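Local coordinates for protein BCAM1869 (Burkholderia cenocepacia, PDB 4O2H) that probably regulates transcription in connection with quorum sensing, as a homolog of RsaM that associates with itself, at residues L28-L40 against R122-L136. Sequence-based numbering, arbitrary orientation.
Sequences LAALVLDHVASGL and RLAALDWPAAVASAL
The guanidinium of R122 lies between A29 O, toward the rim of one face, and L126 CD2 over the centre of the other. At its edge is the carbonyl of L31. R122 NE donates to L31 O at 2.8 Å, the oxygen lying about 20° out of the guanidinium plane, and NH2 adds a weak bond to the same oxygen. A bend at chi2 (51°) turns CD and the guanidinium toward this carbonyl. R122 CG packs 3.4 Å from L28 O. A water takes a weak bond from NH1 and donates to A29 O. Together these contacts tie the end of helix 112-125 to the turn after helix 25-29. The H35 ring has A131 O over one face and A37 N over the opposite face, both toward the rim, with S38 CB at its edge. Its CE1 meets A135 CB obliquely at 3.4 Å. With H35 CG anti to the backbone N, the ring reaches S38, and NE2 shares a 2.7 Å hydrogen bond with S38 OG. S38 OG is also hydrogen-bonded to T61 OG1 and touches V132 CG2. Apolar contacts flank this patch: L33 CD1 meets L123 CD2 at 3.6 Å, and L40 CD2 meets L136 CD2 at 3.8 Å. D127 closes helix 112-125 with a Schellman motif. The axis of 128-136 then crosses strand 34-40 at -66°, a helix-on-sheet layer over an outermost strand of the antiparallel sheet.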
ATOM      1  N   LEU A  28     -18.807  11.902  -1.829  1.00 53.94           N
ATOM      2  CA  LEU A  28     -17.471  11.579  -2.311  1.00 52.24           C
ATOM      3  C   LEU A  28     -16.678  12.861  -2.554  1.00 55.91           C
ATOM      4  O   LEU A  28     -15.477  12.901  -2.259  1.00 54.05           O
ATOM      5  CB  LEU A  28     -17.590  10.734  -3.594  1.00 51.89           C
ATOM      6  CG  LEU A  28     -16.643   9.555  -3.825  1.00 55.45           C
ATOM      7  CD1 LEU A  28     -16.252   8.831  -2.540  1.00 55.51           C
ATOM      8  CD2 LEU A  28     -17.224   8.598  -4.807  1.00 55.95           C
ATOM      9  N   ALA A  29     -17.350  13.919  -3.051  1.00 51.67           N
ATOM     10  CA  ALA A  29     -16.743  15.238  -3.251  1.00 50.99           C
ATOM     11  C   ALA A  29     -16.422  15.913  -1.886  1.00 56.50           C
ATOM     12  O   ALA A  29     -15.617  16.832  -1.867  1.00 56.45           O
ATOM     13  CB  ALA A  29     -17.653  16.138  -4.090  1.00 52.81           C
ATOM     14  N   ALA A  30     -17.014  15.442  -0.755  1.00 53.12           N
ATOM     15  CA  ALA A  30     -16.707  15.983   0.578  1.00 52.25           C
ATOM     16  C   ALA A  30     -15.933  14.968   1.439  1.00 53.44           C
ATOM     17  O   ALA A  30     -15.707  15.219   2.620  1.00 53.35           O
ATOM     18  CB  ALA A  30     -17.986  16.409   1.285  1.00 55.27           C
ATOM     19  N   LEU A  31     -15.520  13.830   0.852  1.00 50.03           N
ATOM     20  CA  LEU A  31     -14.766  12.789   1.553  1.00 48.91           C
ATOM     21  C   LEU A  31     -13.485  13.336   2.212  1.00 51.70           C
ATOM     22  O   LEU A  31     -12.667  13.989   1.576  1.00 49.98           O
ATOM     23  CB  LEU A  31     -14.408  11.624   0.622  1.00 47.48           C
ATOM     24  CG  LEU A  31     -13.898  10.362   1.344  1.00 50.61           C
ATOM     25  CD1 LEU A  31     -14.953   9.794   2.252  1.00 50.88           C
ATOM     26  CD2 LEU A  31     -13.447   9.328   0.366  1.00 54.55           C
ATOM     27  N   VAL A  32     -13.356  13.078   3.500  1.00 51.58           N
ATOM     28  CA  VAL A  32     -12.252  13.521   4.347  1.00 52.96           C
ATOM     29  C   VAL A  32     -11.189  12.408   4.396  1.00 55.97           C
ATOM     30  O   VAL A  32     -11.298  11.495   5.193  1.00 58.52           O
ATOM     31  CB  VAL A  32     -12.817  13.885   5.767  1.00 60.65           C
ATOM     32  CG1 VAL A  32     -11.707  14.199   6.780  1.00 60.26           C
ATOM     33  CG2 VAL A  32     -13.833  15.042   5.692  1.00 62.22           C
ATOM     34  N   LEU A  33     -10.184  12.463   3.540  1.00 50.30           N
ATOM     35  CA  LEU A  33      -9.123  11.453   3.573  1.00 48.58           C
ATOM     36  C   LEU A  33      -7.839  12.017   4.155  1.00 51.00           C
ATOM     37  O   LEU A  33      -7.511  13.181   3.931  1.00 49.33           O
ATOM     38  CB  LEU A  33      -8.828  10.874   2.192  1.00 47.22           C
ATOM     39  CG  LEU A  33      -9.886  10.034   1.579  1.00 52.50           C
ATOM     40  CD1 LEU A  33      -9.659   9.916   0.116  1.00 53.41           C
ATOM     41  CD2 LEU A  33      -9.989   8.666   2.247  1.00 51.10           C
ATOM     42  N   ASP A  34      -7.131  11.171   4.919  1.00 46.86           N
ATOM     43  CA  ASP A  34      -5.863  11.470   5.556  1.00 45.64           C
ATOM     44  C   ASP A  34      -4.810  10.550   5.013  1.00 45.50           C
ATOM     45  O   ASP A  34      -5.113   9.395   4.720  1.00 43.78           O
ATOM     46  CB  ASP A  34      -5.968  11.284   7.078  1.00 49.40           C
ATOM     47  CG  ASP A  34      -7.043  12.123   7.729  1.00 67.08           C
ATOM     48  OD1 ASP A  34      -7.134  13.333   7.404  1.00 66.41           O
ATOM     49  OD2 ASP A  34      -7.789  11.573   8.584  1.00 82.32           O
ATOM     50  N   HIS A  35      -3.589  11.063   4.848  1.00 41.86           N
ATOM     51  CA  HIS A  35      -2.438  10.292   4.389  1.00 41.20           C
ATOM     52  C   HIS A  35      -2.030   9.326   5.498  1.00 42.36           C
ATOM     53  O   HIS A  35      -1.946   9.726   6.648  1.00 40.65           O
ATOM     54  CB  HIS A  35      -1.254  11.215   4.002  1.00 41.85           C
ATOM     55  CG  HIS A  35       0.043  10.478   3.803  1.00 44.93           C
ATOM     56  ND1 HIS A  35       0.878  10.187   4.871  1.00 46.93           N
ATOM     57  CD2 HIS A  35       0.564   9.926   2.684  1.00 45.68           C
ATOM     58  CE1 HIS A  35       1.891   9.511   4.361  1.00 45.88           C
ATOM     59  NE2 HIS A  35       1.756   9.347   3.048  1.00 45.61           N
ATOM     60  N   VAL A  36      -1.716   8.083   5.133  1.00 39.09           N
ATOM     61  CA  VAL A  36      -1.309   7.028   6.071  1.00 38.47           C
ATOM     62  C   VAL A  36       0.130   6.647   5.752  1.00 43.74           C
ATOM     63  O   VAL A  36       0.961   6.630   6.649  1.00 45.41           O
ATOM     64  CB  VAL A  36      -2.274   5.808   5.988  1.00 42.20           C
ATOM     65  CG1 VAL A  36      -1.890   4.701   6.963  1.00 41.90           C
ATOM     66  CG2 VAL A  36      -3.736   6.225   6.209  1.00 42.53           C
ATOM     67  N   ALA A  37       0.434   6.327   4.481  1.00 39.35           N
ATOM     68  CA  ALA A  37       1.784   5.894   4.121  1.00 38.92           C
ATOM     69  C   ALA A  37       2.043   6.067   2.654  1.00 42.34           C
ATOM     70  O   ALA A  37       1.147   6.017   1.839  1.00 40.82           O
ATOM     71  CB  ALA A  37       2.023   4.428   4.532  1.00 39.71           C
ATOM     72  N   SER A  38       3.296   6.316   2.335  1.00 42.31           N
ATOM     73  CA  SER A  38       3.817   6.503   0.992  1.00 40.29           C
ATOM     74  C   SER A  38       5.215   5.910   0.971  1.00 44.53           C
ATOM     75  O   SER A  38       5.892   5.897   1.991  1.00 44.60           O
ATOM     76  CB  SER A  38       3.834   7.983   0.622  1.00 41.56           C
ATOM     77  OG  SER A  38       2.541   8.567   0.558  1.00 47.18           O
ATOM     78  N   GLY A  39       5.616   5.385  -0.166  1.00 40.99           N
ATOM     79  CA  GLY A  39       6.945   4.831  -0.340  1.00 41.52           C
ATOM     80  C   GLY A  39       7.313   4.742  -1.793  1.00 43.11           C
ATOM     81  O   GLY A  39       6.466   4.903  -2.673  1.00 40.79           O
ATOM     82  N   LEU A  40       8.596   4.533  -2.043  1.00 40.11           N
ATOM     83  CA  LEU A  40       9.124   4.410  -3.388  1.00 39.59           C
ATOM     84  C   LEU A  40       9.041   2.962  -3.854  1.00 43.93           C
ATOM     85  O   LEU A  40       9.170   2.052  -3.035  1.00 43.40           O
ATOM     86  CB  LEU A  40      10.592   4.908  -3.430  1.00 40.10           C
ATOM     87  CG  LEU A  40      10.794   6.385  -3.015  1.00 42.02           C
ATOM     88  CD1 LEU A  40      12.253   6.803  -3.190  1.00 41.25           C
ATOM     89  CD2 LEU A  40       9.817   7.352  -3.761  1.00 35.27           C
ATOM     90  N   ARG A 122     -11.449  13.883  -6.066  1.00 40.96           N
ATOM     91  CA  ARG A 122     -11.416  14.318  -4.663  1.00 40.97           C
ATOM     92  C   ARG A 122      -9.952  14.421  -4.170  1.00 46.71           C
ATOM     93  O   ARG A 122      -9.593  15.376  -3.466  1.00 48.44           O
ATOM     94  CB  ARG A 122     -12.228  13.372  -3.749  1.00 39.98           C
ATOM     95  CG  ARG A 122     -12.238  13.795  -2.270  1.00 41.91           C
ATOM     96  CD  ARG A 122     -12.640  15.264  -2.100  1.00 34.36           C
ATOM     97  NE  ARG A 122     -12.911  15.571  -0.703  1.00 40.71           N
ATOM     98  CZ  ARG A 122     -12.822  16.777  -0.162  1.00 61.74           C
ATOM     99  NH1 ARG A 122     -12.501  17.829  -0.914  1.00 48.99           N
ATOM    100  NH2 ARG A 122     -13.068  16.949   1.134  1.00 43.85           N
ATOM    101  N   LEU A 123      -9.101  13.467  -4.577  1.00 42.08           N
ATOM    102  CA  LEU A 123      -7.697  13.454  -4.152  1.00 41.70           C
ATOM    103  C   LEU A 123      -6.965  14.704  -4.603  1.00 44.28           C
ATOM    104  O   LEU A 123      -6.199  15.241  -3.815  1.00 44.39           O
ATOM    105  CB  LEU A 123      -6.953  12.178  -4.616  1.00 41.28           C
ATOM    106  CG  LEU A 123      -7.524  10.872  -4.021  1.00 45.36           C
ATOM    107  CD1 LEU A 123      -7.022   9.662  -4.767  1.00 43.34           C
ATOM    108  CD2 LEU A 123      -7.308  10.795  -2.517  1.00 48.59           C
ATOM    109  N   ALA A 124      -7.241  15.203  -5.819  1.00 39.93           N
ATOM    110  CA  ALA A 124      -6.615  16.421  -6.356  1.00 39.83           C
ATOM    111  C   ALA A 124      -7.039  17.666  -5.563  1.00 43.41           C
ATOM    112  O   ALA A 124      -6.219  18.566  -5.362  1.00 44.50           O
ATOM    113  CB  ALA A 124      -6.959  16.599  -7.833  1.00 40.27           C
ATOM    114  N   ALA A 125      -8.297  17.699  -5.093  1.00 39.72           N
ATOM    115  CA  ALA A 125      -8.846  18.771  -4.254  1.00 39.54           C
ATOM    116  C   ALA A 125      -8.220  18.685  -2.859  1.00 47.37           C
ATOM    117  O   ALA A 125      -8.157  19.686  -2.175  1.00 49.13           O
ATOM    118  CB  ALA A 125     -10.369  18.661  -4.169  1.00 39.68           C
ATOM    119  N   LEU A 126      -7.732  17.496  -2.440  1.00 44.28           N
ATOM    120  CA  LEU A 126      -7.079  17.348  -1.127  1.00 42.55           C
ATOM    121  C   LEU A 126      -5.578  17.607  -1.221  1.00 48.04           C
ATOM    122  O   LEU A 126      -4.879  17.486  -0.213  1.00 49.46           O
ATOM    123  CB  LEU A 126      -7.361  15.964  -0.490  1.00 41.10           C
ATOM    124  CG  LEU A 126      -8.826  15.743  -0.035  1.00 45.20           C
ATOM    125  CD1 LEU A 126      -9.063  14.307   0.358  1.00 45.42           C
ATOM    126  CD2 LEU A 126      -9.217  16.680   1.138  1.00 44.12           C
ATOM    127  N   ASP A 127      -5.074  17.991  -2.424  1.00 46.29           N
ATOM    128  CA  ASP A 127      -3.655  18.283  -2.676  1.00 45.88           C
ATOM    129  C   ASP A 127      -2.809  17.089  -2.206  1.00 49.14           C
ATOM    130  O   ASP A 127      -1.815  17.244  -1.483  1.00 48.50           O
ATOM    131  CB  ASP A 127      -3.202  19.621  -2.008  1.00 48.38           C
ATOM    132  CG  ASP A 127      -1.832  20.153  -2.469  1.00 63.83           C
ATOM    133  OD1 ASP A 127      -1.407  19.826  -3.609  1.00 61.79           O
ATOM    134  OD2 ASP A 127      -1.206  20.928  -1.706  1.00 75.14           O
ATOM    135  N   TRP A 128      -3.222  15.878  -2.647  1.00 44.25           N
ATOM    136  CA  TRP A 128      -2.529  14.664  -2.298  1.00 43.17           C
ATOM    137  C   TRP A 128      -1.008  14.756  -2.590  1.00 47.38           C
ATOM    138  O   TRP A 128      -0.265  14.228  -1.771  1.00 48.43           O
ATOM    139  CB  TRP A 128      -3.164  13.441  -2.953  1.00 40.64           C
ATOM    140  CG  TRP A 128      -2.932  13.287  -4.422  1.00 40.75           C
ATOM    141  CD1 TRP A 128      -3.796  13.609  -5.424  1.00 43.00           C
ATOM    142  CD2 TRP A 128      -1.788  12.696  -5.050  1.00 40.86           C
ATOM    143  NE1 TRP A 128      -3.239  13.317  -6.641  1.00 41.87           N
ATOM    144  CE2 TRP A 128      -2.012  12.735  -6.446  1.00 43.72           C
ATOM    145  CE3 TRP A 128      -0.560  12.189  -4.572  1.00 42.72           C
ATOM    146  CZ2 TRP A 128      -1.071  12.264  -7.370  1.00 42.14           C
ATOM    147  CZ3 TRP A 128       0.372  11.719  -5.487  1.00 43.60           C
ATOM    148  CH2 TRP A 128       0.111  11.760  -6.869  1.00 43.80           C
ATOM    149  N   PRO A 129      -0.481  15.402  -3.667  1.00 43.30           N
ATOM    150  CA  PRO A 129       0.993  15.425  -3.835  1.00 42.63           C
ATOM    151  C   PRO A 129       1.758  16.049  -2.668  1.00 43.38           C
ATOM    152  O   PRO A 129       2.886  15.633  -2.422  1.00 42.09           O
ATOM    153  CB  PRO A 129       1.191  16.276  -5.089  1.00 43.96           C
ATOM    154  CG  PRO A 129      -0.080  16.115  -5.843  1.00 49.05           C
ATOM    155  CD  PRO A 129      -1.131  16.132  -4.780  1.00 44.99           C
ATOM    156  N   ALA A 130       1.182  17.054  -1.987  1.00 40.26           N
ATOM    157  CA  ALA A 130       1.884  17.716  -0.865  1.00 41.15           C
ATOM    158  C   ALA A 130       2.177  16.707   0.275  1.00 47.52           C
ATOM    159  O   ALA A 130       3.313  16.634   0.736  1.00 48.16           O
ATOM    160  CB  ALA A 130       1.078  18.909  -0.346  1.00 41.11           C
ATOM    161  N   ALA A 131       1.185  15.876   0.661  1.00 44.00           N
ATOM    162  CA  ALA A 131       1.405  14.908   1.745  1.00 43.28           C
ATOM    163  C   ALA A 131       2.282  13.709   1.322  1.00 45.32           C
ATOM    164  O   ALA A 131       3.028  13.184   2.144  1.00 44.66           O
ATOM    165  CB  ALA A 131       0.087  14.431   2.314  1.00 43.88           C
ATOM    166  N   VAL A 132       2.237  13.302   0.060  1.00 42.56           N
ATOM    167  CA  VAL A 132       3.105  12.229  -0.431  1.00 42.35           C
ATOM    168  C   VAL A 132       4.580  12.681  -0.382  1.00 47.21           C
ATOM    169  O   VAL A 132       5.406  11.985   0.221  1.00 48.23           O
ATOM    170  CB  VAL A 132       2.679  11.765  -1.844  1.00 44.75           C
ATOM    171  CG1 VAL A 132       3.741  10.894  -2.533  1.00 42.92           C
ATOM    172  CG2 VAL A 132       1.327  11.056  -1.778  1.00 43.34           C
ATOM    173  N   ALA A 133       4.895  13.860  -0.936  1.00 44.55           N
ATOM    174  CA  ALA A 133       6.286  14.370  -0.965  1.00 43.89           C
ATOM    175  C   ALA A 133       6.809  14.560   0.451  1.00 48.13           C
ATOM    176  O   ALA A 133       7.936  14.181   0.754  1.00 47.14           O
ATOM    177  CB  ALA A 133       6.354  15.671  -1.737  1.00 44.21           C
ATOM    178  N   SER A 134       5.955  15.071   1.327  1.00 46.66           N
ATOM    179  CA  SER A 134       6.254  15.288   2.738  1.00 48.48           C
ATOM    180  C   SER A 134       6.652  13.977   3.415  1.00 51.88           C
ATOM    181  O   SER A 134       7.686  13.932   4.084  1.00 53.09           O
ATOM    182  CB  SER A 134       5.039  15.896   3.441  1.00 52.01           C
ATOM    183  OG  SER A 134       5.358  16.261   4.773  1.00 59.25           O
ATOM    184  N   ALA A 135       5.861  12.901   3.204  1.00 46.07           N
ATOM    185  CA  ALA A 135       6.151  11.601   3.813  1.00 45.11           C
ATOM    186  C   ALA A 135       7.454  11.035   3.268  1.00 49.83           C
ATOM    187  O   ALA A 135       8.217  10.437   4.014  1.00 49.95           O
ATOM    188  CB  ALA A 135       5.011  10.631   3.557  1.00 44.17           C
ATOM    189  N   LEU A 136       7.683  11.194   1.954  1.00 45.75           N
ATOM    190  CA  LEU A 136       8.893  10.718   1.275  1.00 45.88           C
ATOM    191  C   LEU A 136      10.144  11.354   1.859  1.00 53.13           C
ATOM    192  O   LEU A 136      11.181  10.689   1.937  1.00 55.40           O
ATOM    193  CB  LEU A 136       8.825  11.010  -0.229  1.00 44.88           C
ATOM    194  CG  LEU A 136       7.789  10.236  -1.039  1.00 47.58           C
ATOM    195  CD1 LEU A 136       7.953  10.559  -2.478  1.00 46.08           C
ATOM    196  CD2 LEU A 136       7.881   8.705  -0.814  1.00 47.69           C
TER
HETATM  197  O   HOH W   1     -13.822  18.132  -3.427  1.00 50.40           O